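Local coordinates for taurine:2-oxoglutarate aminotransferase (Bifidobacterium kashiwanohense PV20-2, PDB 6JIX), which probably transfers the amino group of taurine to 2-oxoglutarate, using pyridoxal 5'-phosphate as its cofactor, at residues T192-A195 against D196-R200; E342-G345 against I346-F350; I424-E427 against Q428-E432. All coordinates share one frame; numbering follows the deposited sequence.

Contact 1 of 3, residues T192-A195 against D196-R200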
loop_
_atom_site.group_PDB
_atom_site.type_symbol
_atom_site.label_atom_id
_atom_site.label_comp_id
_atom_site.label_asym_id
_atom_site.label_seq_id
_atom_site.Cartn_x
_atom_site.Cartn_y
_atom_site.Cartn_z
ATOM N N THR A 192 9.609 21.547 32.340
ATOM C CA THR A 192 10.822 22.131 31.764
ATOM C C THR A 192 11.083 21.582 30.370
ATOM O O THR A 192 11.380 22.332 29.426
ATOM C CB THR A 192 12.032 21.827 32.653
ATOM O OG1 THR A 192 11.776 22.243 33.994
ATOM C CG2 THR A 192 13.240 22.538 32.136
ATOM N N VAL A 193 11.052 20.258 30.249
ATOM C CA VAL A 193 11.274 19.635 28.957
ATOM C C VAL A 193 10.221 20.100 27.962
ATOM O O VAL A 193 10.533 20.426 26.810
ATOM C CB VAL A 193 11.308 18.110 29.117
ATOM C CG1 VAL A 193 11.604 17.474 27.794
ATOM C CG2 VAL A 193 12.380 17.747 30.116
ATOM N N THR A 194 8.965 20.172 28.394
ATOM C CA THR A 194 7.907 20.615 27.496
ATOM C C THR A 194 8.129 22.056 27.069
ATOM O O THR A 194 8.115 22.371 25.874
ATOM C CB THR A 194 6.551 20.436 28.184
ATOM O OG1 THR A 194 6.182 19.053 28.104
ATOM C CG2 THR A 194 5.454 21.295 27.548
ATOM N N ALA A 195 8.442 22.925 28.025
ATOM C CA ALA A 195 8.666 24.322 27.690
ATOM C C ALA A 195 9.824 24.466 26.708
ATOM O O ALA A 195 9.728 25.220 25.731
ATOM C CB ALA A 195 8.925 25.130 28.961
ATOM N N ASP A 196 10.920 23.736 26.941
ATOM C CA ASP A 196 12.083 23.851 26.069
ATOM C C ASP A 196 11.775 23.305 24.676
ATOM O O ASP A 196 12.085 23.949 23.665
ATOM C CB ASP A 196 13.291 23.165 26.709
ATOM C CG ASP A 196 14.431 22.933 25.731
ATOM O OD1 ASP A 196 14.538 23.663 24.711
ATOM O OD2 ASP A 196 15.238 22.008 25.982
ATOM N N TYR A 197 11.173 22.116 24.590
ATOM C CA TYR A 197 10.994 21.532 23.264
ATOM C C TYR A 197 9.909 22.250 22.457
ATOM O O TYR A 197 10.037 22.382 21.235
ATOM C CB TYR A 197 10.732 20.033 23.386
ATOM C CG TYR A 197 12.043 19.289 23.468
ATOM C CD1 TYR A 197 12.694 19.121 24.684
ATOM C CD2 TYR A 197 12.673 18.830 22.318
ATOM C CE1 TYR A 197 13.915 18.470 24.754
ATOM C CE2 TYR A 197 13.891 18.185 22.380
ATOM C CZ TYR A 197 14.503 18.002 23.600
ATOM O OH TYR A 197 15.717 17.357 23.666
ATOM N N LEU A 198 8.867 22.766 23.108
ATOM C CA LEU A 198 7.929 23.627 22.395
ATOM C C LEU A 198 8.617 24.887 21.872
ATOM O O LEU A 198 8.317 25.354 20.765
ATOM C CB LEU A 198 6.770 23.998 23.314
ATOM C CG LEU A 198 5.816 22.873 23.677
ATOM C CD1 LEU A 198 4.666 23.420 24.488
ATOM C CD2 LEU A 198 5.315 22.230 22.390
ATOM N N HIS A 199 9.561 25.446 22.635
ATOM C CA HIS A 199 10.216 26.661 22.161
ATOM C C HIS A 199 11.158 26.364 21.000
ATOM O O HIS A 199 11.248 27.154 20.057
ATOM C CB HIS A 199 10.969 27.365 23.292
ATOM C CG HIS A 199 11.724 28.573 22.835
ATOM N ND1 HIS A 199 13.084 28.555 22.601
ATOM C CD2 HIS A 199 11.307 29.826 22.534
ATOM C CE1 HIS A 199 13.475 29.747 22.185
ATOM N NE2 HIS A 199 12.416 30.536 22.142
ATOM N N ARG A 200 11.892 25.248 21.072
ATOM C CA ARG A 200 12.702 24.795 19.943
ATOM C C ARG A 200 11.863 24.641 18.684
ATOM O O ARG A 200 12.300 25.009 17.585
ATOM C CB ARG A 200 13.374 23.465 20.262
ATOM C CG ARG A 200 14.370 23.473 21.387
ATOM C CD ARG A 200 15.135 22.173 21.322
ATOM N NE ARG A 200 15.741 21.821 22.593
ATOM C CZ ARG A 200 16.567 20.794 22.758
ATOM N NH1 ARG A 200 16.890 20.014 21.727
ATOM N NH2 ARG A 200 17.069 20.553 23.959
#

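Contact 2 of 3, residues E342-G345 against I346-F350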
loop_
_atom_site.group_PDB
_atom_site.type_symbol
_atom_site.label_atom_id
_atom_site.label_comp_id
_atom_site.label_asym_id
_atom_site.label_seq_id
_atom_site.Cartn_x
_atom_site.Cartn_y
_atom_site.Cartn_z
ATOM N N GLU A 342 -7.436 -1.982 32.595
ATOM C CA GLU A 342 -7.257 -2.877 33.732
ATOM C C GLU A 342 -6.031 -3.777 33.550
ATOM O O GLU A 342 -5.348 -4.104 34.528
ATOM C CB GLU A 342 -8.535 -3.676 33.962
ATOM C CG GLU A 342 -8.336 -5.029 34.594
ATOM C CD GLU A 342 -9.624 -5.832 34.601
ATOM O OE1 GLU A 342 -10.670 -5.249 34.224
ATOM O OE2 GLU A 342 -9.588 -7.032 34.978
ATOM N N MET A 343 -5.742 -4.221 32.321
ATOM C CA MET A 343 -4.483 -4.936 32.129
ATOM C C MET A 343 -3.286 -3.997 32.271
ATOM O O MET A 343 -2.191 -4.449 32.628
ATOM C CB MET A 343 -4.440 -5.633 30.769
ATOM C CG MET A 343 -5.481 -6.707 30.587
ATOM S SD MET A 343 -5.419 -8.075 31.771
ATOM C CE MET A 343 -6.588 -7.496 33.015
ATOM N N GLU A 344 -3.462 -2.699 31.998
ATOM C CA GLU A 344 -2.380 -1.759 32.262
ATOM C C GLU A 344 -1.966 -1.840 33.720
ATOM O O GLU A 344 -0.771 -1.760 34.047
ATOM C CB GLU A 344 -2.790 -0.327 31.905
ATOM C CG GLU A 344 -1.719 0.701 32.268
ATOM C CD GLU A 344 -2.190 2.136 32.110
ATOM O OE1 GLU A 344 -2.213 2.640 30.969
ATOM O OE2 GLU A 344 -2.542 2.771 33.124
ATOM N N GLY A 345 -2.950 -2.021 34.606
ATOM C CA GLY A 345 -2.742 -2.138 36.037
ATOM C C GLY A 345 -1.922 -3.338 36.448
ATOM O O GLY A 345 -1.507 -3.419 37.610
ATOM N N ILE A 346 -1.729 -4.294 35.549
ATOM C CA ILE A 346 -0.822 -5.408 35.775
ATOM C C ILE A 346 0.535 -5.144 35.150
ATOM O O ILE A 346 1.567 -5.319 35.795
ATOM C CB ILE A 346 -1.432 -6.714 35.217
ATOM C CG1 ILE A 346 -2.813 -6.983 35.804
ATOM C CG2 ILE A 346 -0.489 -7.878 35.429
ATOM C CD1 ILE A 346 -3.277 -8.379 35.537
ATOM N N LEU A 347 0.543 -4.685 33.898
ATOM C CA LEU A 347 1.788 -4.600 33.144
ATOM C C LEU A 347 2.661 -3.448 33.645
ATOM O O LEU A 347 3.858 -3.631 33.894
ATOM C CB LEU A 347 1.477 -4.473 31.649
ATOM C CG LEU A 347 2.640 -4.224 30.686
ATOM C CD1 LEU A 347 3.478 -5.468 30.525
ATOM C CD2 LEU A 347 2.110 -3.771 29.349
ATOM N N LYS A 348 2.071 -2.260 33.839
ATOM C CA LYS A 348 2.849 -1.101 34.277
ATOM C C LYS A 348 3.609 -1.365 35.576
ATOM O O LYS A 348 4.842 -1.193 35.597
ATOM C CB LYS A 348 1.925 0.114 34.386
ATOM C CG LYS A 348 2.649 1.419 34.625
ATOM C CD LYS A 348 1.739 2.591 34.318
ATOM C CE LYS A 348 2.477 3.912 34.477
ATOM N NZ LYS A 348 2.413 4.458 35.858
ATOM N N PRO A 349 2.960 -1.765 36.681
ATOM C CA PRO A 349 3.721 -2.066 37.903
ATOM C C PRO A 349 4.765 -3.154 37.724
ATOM O O PRO A 349 5.844 -3.082 38.325
ATOM C CB PRO A 349 2.631 -2.501 38.886
ATOM C CG PRO A 349 1.358 -1.917 38.323
ATOM C CD PRO A 349 1.517 -2.004 36.861
ATOM N N PHE A 350 4.505 -4.159 36.896
ATOM C CA PHE A 350 5.519 -5.187 36.697
ATOM C C PHE A 350 6.765 -4.601 36.046
ATOM O O PHE A 350 7.893 -4.903 36.456
ATOM C CB PHE A 350 4.977 -6.346 35.861
ATOM C CG PHE A 350 6.040 -7.355 35.500
ATOM C CD1 PHE A 350 6.434 -8.321 36.414
ATOM C CD2 PHE A 350 6.676 -7.308 34.255
ATOM C CE1 PHE A 350 7.428 -9.235 36.093
ATOM C CE2 PHE A 350 7.671 -8.223 33.924
ATOM C CZ PHE A 350 8.053 -9.185 34.841
#

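Contact 3 of 3, residues I424-E427 against Q428-E432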
loop_
_atom_site.group_PDB
_atom_site.type_symbol
_atom_site.label_atom_id
_atom_site.label_comp_id
_atom_site.label_asym_id
_atom_site.label_seq_id
_atom_site.Cartn_x
_atom_site.Cartn_y
_atom_site.Cartn_z
ATOM N N ILE A 424 -5.404 -10.269 25.864
ATOM C CA ILE A 424 -4.680 -11.031 26.872
ATOM C C ILE A 424 -5.361 -10.879 28.240
ATOM O O ILE A 424 -5.899 -9.818 28.587
ATOM C CB ILE A 424 -3.205 -10.597 26.923
ATOM C CG1 ILE A 424 -2.336 -11.752 27.438
ATOM C CG2 ILE A 424 -3.048 -9.339 27.760
ATOM C CD1 ILE A 424 -0.857 -11.452 27.422
ATOM N N THR A 425 -5.331 -11.945 29.027
ATOM C CA THR A 425 -5.987 -11.955 30.324
ATOM C C THR A 425 -4.939 -11.782 31.405
ATOM O O THR A 425 -3.740 -11.960 31.163
ATOM C CB THR A 425 -6.746 -13.264 30.534
ATOM O OG1 THR A 425 -5.805 -14.346 30.578
ATOM C CG2 THR A 425 -7.737 -13.476 29.390
ATOM N N ALA A 426 -5.406 -11.426 32.605
ATOM C CA ALA A 426 -4.499 -11.336 33.745
ATOM C C ALA A 426 -3.694 -12.624 33.912
ATOM O O ALA A 426 -2.468 -12.583 34.078
ATOM C CB ALA A 426 -5.275 -11.009 35.024
ATOM N N GLU A 427 -4.361 -13.787 33.846
ATOM C CA GLU A 427 -3.633 -15.036 34.055
ATOM C C GLU A 427 -2.538 -15.208 33.012
ATOM O O GLU A 427 -1.410 -15.604 33.324
ATOM C CB GLU A 427 -4.588 -16.237 34.032
ATOM C CG GLU A 427 -3.934 -17.523 34.596
ATOM C CD GLU A 427 -4.147 -18.786 33.726
ATOM O OE1 GLU A 427 -3.169 -19.563 33.648
ATOM O OE2 GLU A 427 -5.260 -19.052 33.166
ATOM N N GLN A 428 -2.831 -14.862 31.773
ATOM C CA GLN A 428 -1.824 -14.999 30.736
ATOM C C GLN A 428 -0.635 -14.082 31.004
ATOM O O GLN A 428 0.525 -14.501 30.906
ATOM C CB GLN A 428 -2.465 -14.708 29.384
ATOM C CG GLN A 428 -3.191 -15.901 28.793
ATOM C CD GLN A 428 -4.056 -15.520 27.601
ATOM O OE1 GLN A 428 -4.785 -14.518 27.644
ATOM N NE2 GLN A 428 -3.976 -16.312 26.526
ATOM N N LEU A 429 -0.901 -12.817 31.324
ATOM C CA LEU A 429 0.180 -11.923 31.729
ATOM C C LEU A 429 1.010 -12.563 32.837
ATOM O O LEU A 429 2.246 -12.617 32.762
ATOM C CB LEU A 429 -0.394 -10.576 32.179
ATOM C CG LEU A 429 -0.884 -9.666 31.044
ATOM C CD1 LEU A 429 -1.546 -8.420 31.596
ATOM C CD2 LEU A 429 0.258 -9.307 30.118
ATOM N N GLU A 430 0.336 -13.086 33.868
ATOM C CA GLU A 430 1.039 -13.688 34.998
ATOM C C GLU A 430 1.865 -14.901 34.600
ATOM O O GLU A 430 2.712 -15.338 35.383
ATOM C CB GLU A 430 0.054 -14.058 36.108
ATOM C CG GLU A 430 -0.088 -12.949 37.158
ATOM C CD GLU A 430 -1.539 -12.609 37.460
ATOM O OE1 GLU A 430 -2.377 -13.549 37.502
ATOM O OE2 GLU A 430 -1.834 -11.399 37.649
ATOM N N GLU A 431 1.626 -15.471 33.420
ATOM C CA GLU A 431 2.410 -16.601 32.943
ATOM C C GLU A 431 3.580 -16.182 32.076
ATOM O O GLU A 431 4.576 -16.908 32.011
ATOM C CB GLU A 431 1.556 -17.568 32.105
ATOM C CG GLU A 431 0.140 -17.844 32.600
ATOM C CD GLU A 431 -0.560 -18.894 31.745
ATOM O OE1 GLU A 431 -0.463 -18.775 30.497
ATOM O OE2 GLU A 431 -1.181 -19.831 32.322
ATOM N N GLU A 432 3.461 -15.057 31.370
ATOM C CA GLU A 432 4.474 -14.649 30.400
ATOM C C GLU A 432 5.520 -13.725 30.988
ATOM O O GLU A 432 6.709 -13.882 30.688
ATOM C CB GLU A 432 3.823 -13.954 29.202
ATOM C CG GLU A 432 2.947 -14.863 28.359
ATOM C CD GLU A 432 3.655 -16.132 27.912
ATOM O OE1 GLU A 432 4.901 -16.124 27.679
ATOM O OE2 GLU A 432 2.934 -17.149 27.804
#

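Contact 1 of 3, residues T192-A195 against D196-R200
Two successive i to i+4 pairs, Val193 with Tyr197 and Thr194 with Leu198, line the inner side of helix 190-208, which lies in the crossover between strands 171-174 and 213-219 of the large domain of this fold type I enzyme. Regular alpha-helical bonds carry the backbone. Tyr197 N gives its hydrogen to Val193 O at 2.9 Å, and Leu198 N does the same to Thr194 O. Outside the backbone, the side chains of each pair run alongside one another. Val193 CG1, placed anti to the backbone N (chi1 -177°), reaches CD1 of Tyr197 at 3.7 Å, while Val193 O sits at the edge of the same ring. Valine is compact and apolar, which suits a buried place where one methyl lies against the ring. In the next pair, Thr194 CG2 meets Leu198 CD1 at 3.8 Å, and the hydroxyl OG1 bonds to Glu232 O, which satisfies it against a neighbouring loop.

The ring of Tyr197 has a second companion within the helix. Arg200 NE lies over its centre, 4.0 Å above the plane. Asp196 holds the arginine there side-on: NE bonds OD1 at 3.1 Å, with OD1 close to the guanidinium plane, and NH2 bonds OD2 at the same distance. This bidentate salt bridge should restrict rotation of the guanidinium, whose long aliphatic stem lets it reach the carboxylate one turn back.

Around the turn, Tyr234 of helix 234-245 packs on Thr194, Tyr197 and Leu198, Val238 adds to the cover of Leu198, and Val193 rests on Met179 of helix 179-182.

Contact 2 of 3, residues E342-G345 against I346-F350
Met343 and Ile346 meet at a kink in helix 336-357, a long helix of the small C-terminal domain of the fold type I aminotransferase architecture. The carbonyl oxygen of Met343 accepts two backbone hydrogens there. Leu347 N approaches nearly end-on to the carbonyl at 3.0 Å, as in a regular alpha-helix, whereas Ile346 N, equally distant, stands well above the carbonyl plane, 66° out of it. Ile346 N has thus turned to the residue three back instead of four, and lies 3.8 Å from Glu342 O, too far for the regular bond. One turn on, Pro349 has no N-H to offer Gly345 O; its ring atoms CG and CD lie beside that oxygen instead. The helix thus lacks the regular bond at two places, Ile346 N and Pro349 N, and only the second follows from residue type. Gly345 has no CB, which at this position would come close to Glu342 O.

On the inner side, Ile346 has CG1 beside its backbone N (chi1 -55°), which carries CD1 to 4.3 Å from Met343 CE, a loose apolar contact between the flexible, unbranched methionine and the branched isoleucine, both facing helix 426-447. Farther out, Leu429 of helix 426-447 touches Met343, and Leu433 and Leu436 of that helix pack on Phe350. Leu347 turns instead to Cys366 of strand 361-367 and to Leu369.

Glu344 bonds Gly368 N and pairs with Lys341, and Lys348 pairs with Glu352. Though oppositely charged, Glu344 OE2 and Lys348 NZ are 5.9 Å apart, consistent with each being drawn to its own partner.

Contact 3 of 3, residues I424-E427 against Q428-E432
The hydroxyl of Thr425 works in both directions with one residue, Gln428: OG1 accepts the backbone N-H of Gln428 at 3.2 Å and gives its own hydrogen to Gln428 OE1 at 3.1 Å. The reciprocal bond, from Thr425 N to OE1, is 3.0 Å long and lies in the plane of the side-chain carbonyl. Together they make a capping box at the N-terminus of helix 426-447, with threonine as N-cap and glutamine, three residues on, supplying the returning acceptor. Short and hydroxyl-bearing, threonine suits the place: with chi1 at 65°, OG1 stands between its own backbone N and carbonyl carbon, directed at the first turn, whose N-H groups have no preceding carbonyls to bond. OE1 is thus gripped by two donors of a single residue, while NE2 of the same amide bonds Tyr40 OH, an arrangement that fixes which way the amide is turned. The first i to i+4 backbone bonds follow, Leu429 N to Thr425 O at 3.0 Å and Glu430 N to Ala426 O at 2.9 Å.

Just before the cap, Ile424 supplies an apolar flank. Its CG1 lies against Gln428 CB at 3.5 Å, and its CD1 meets Leu429 CD2 at 3.6 Å, the two side chains crossing at about a right angle. This contact of Ile424 with Leu429, between N' and N4, is the hydrophobic staple that often accompanies a capping box.

Leu429 and Glu430 then face Ile346 of helix 336-357, and Ile424 O accepts a bond from His339 of that helix. Beyond the first turn, Glu432 reaches Thr50 on strand 48-51.

Contacts 2 and 3 belong to one helix pair of the small domain, whereas contact 1 stands apart on the large domain. The centres of contacts 2 and 3 are 11 Å apart, and they touch where Ile346 CD1 packs on Ala426 CB at 3.3 Å and Met343 SD lies 3.5 Å from Ala426 N, so that the kinked turn abuts the capped helix start. Contact 1 is 30 Å from contact 2 and 39 Å from contact 3, centre to centre. It lies away from the known binding sites. The side chains of Leu347 and Ile424 are about 10 and 11 Å from that of Thr409, which binds glutamate; neither contact includes a residue of that site, and the Ile424 side chain is about 13 Å from a bound glutamate.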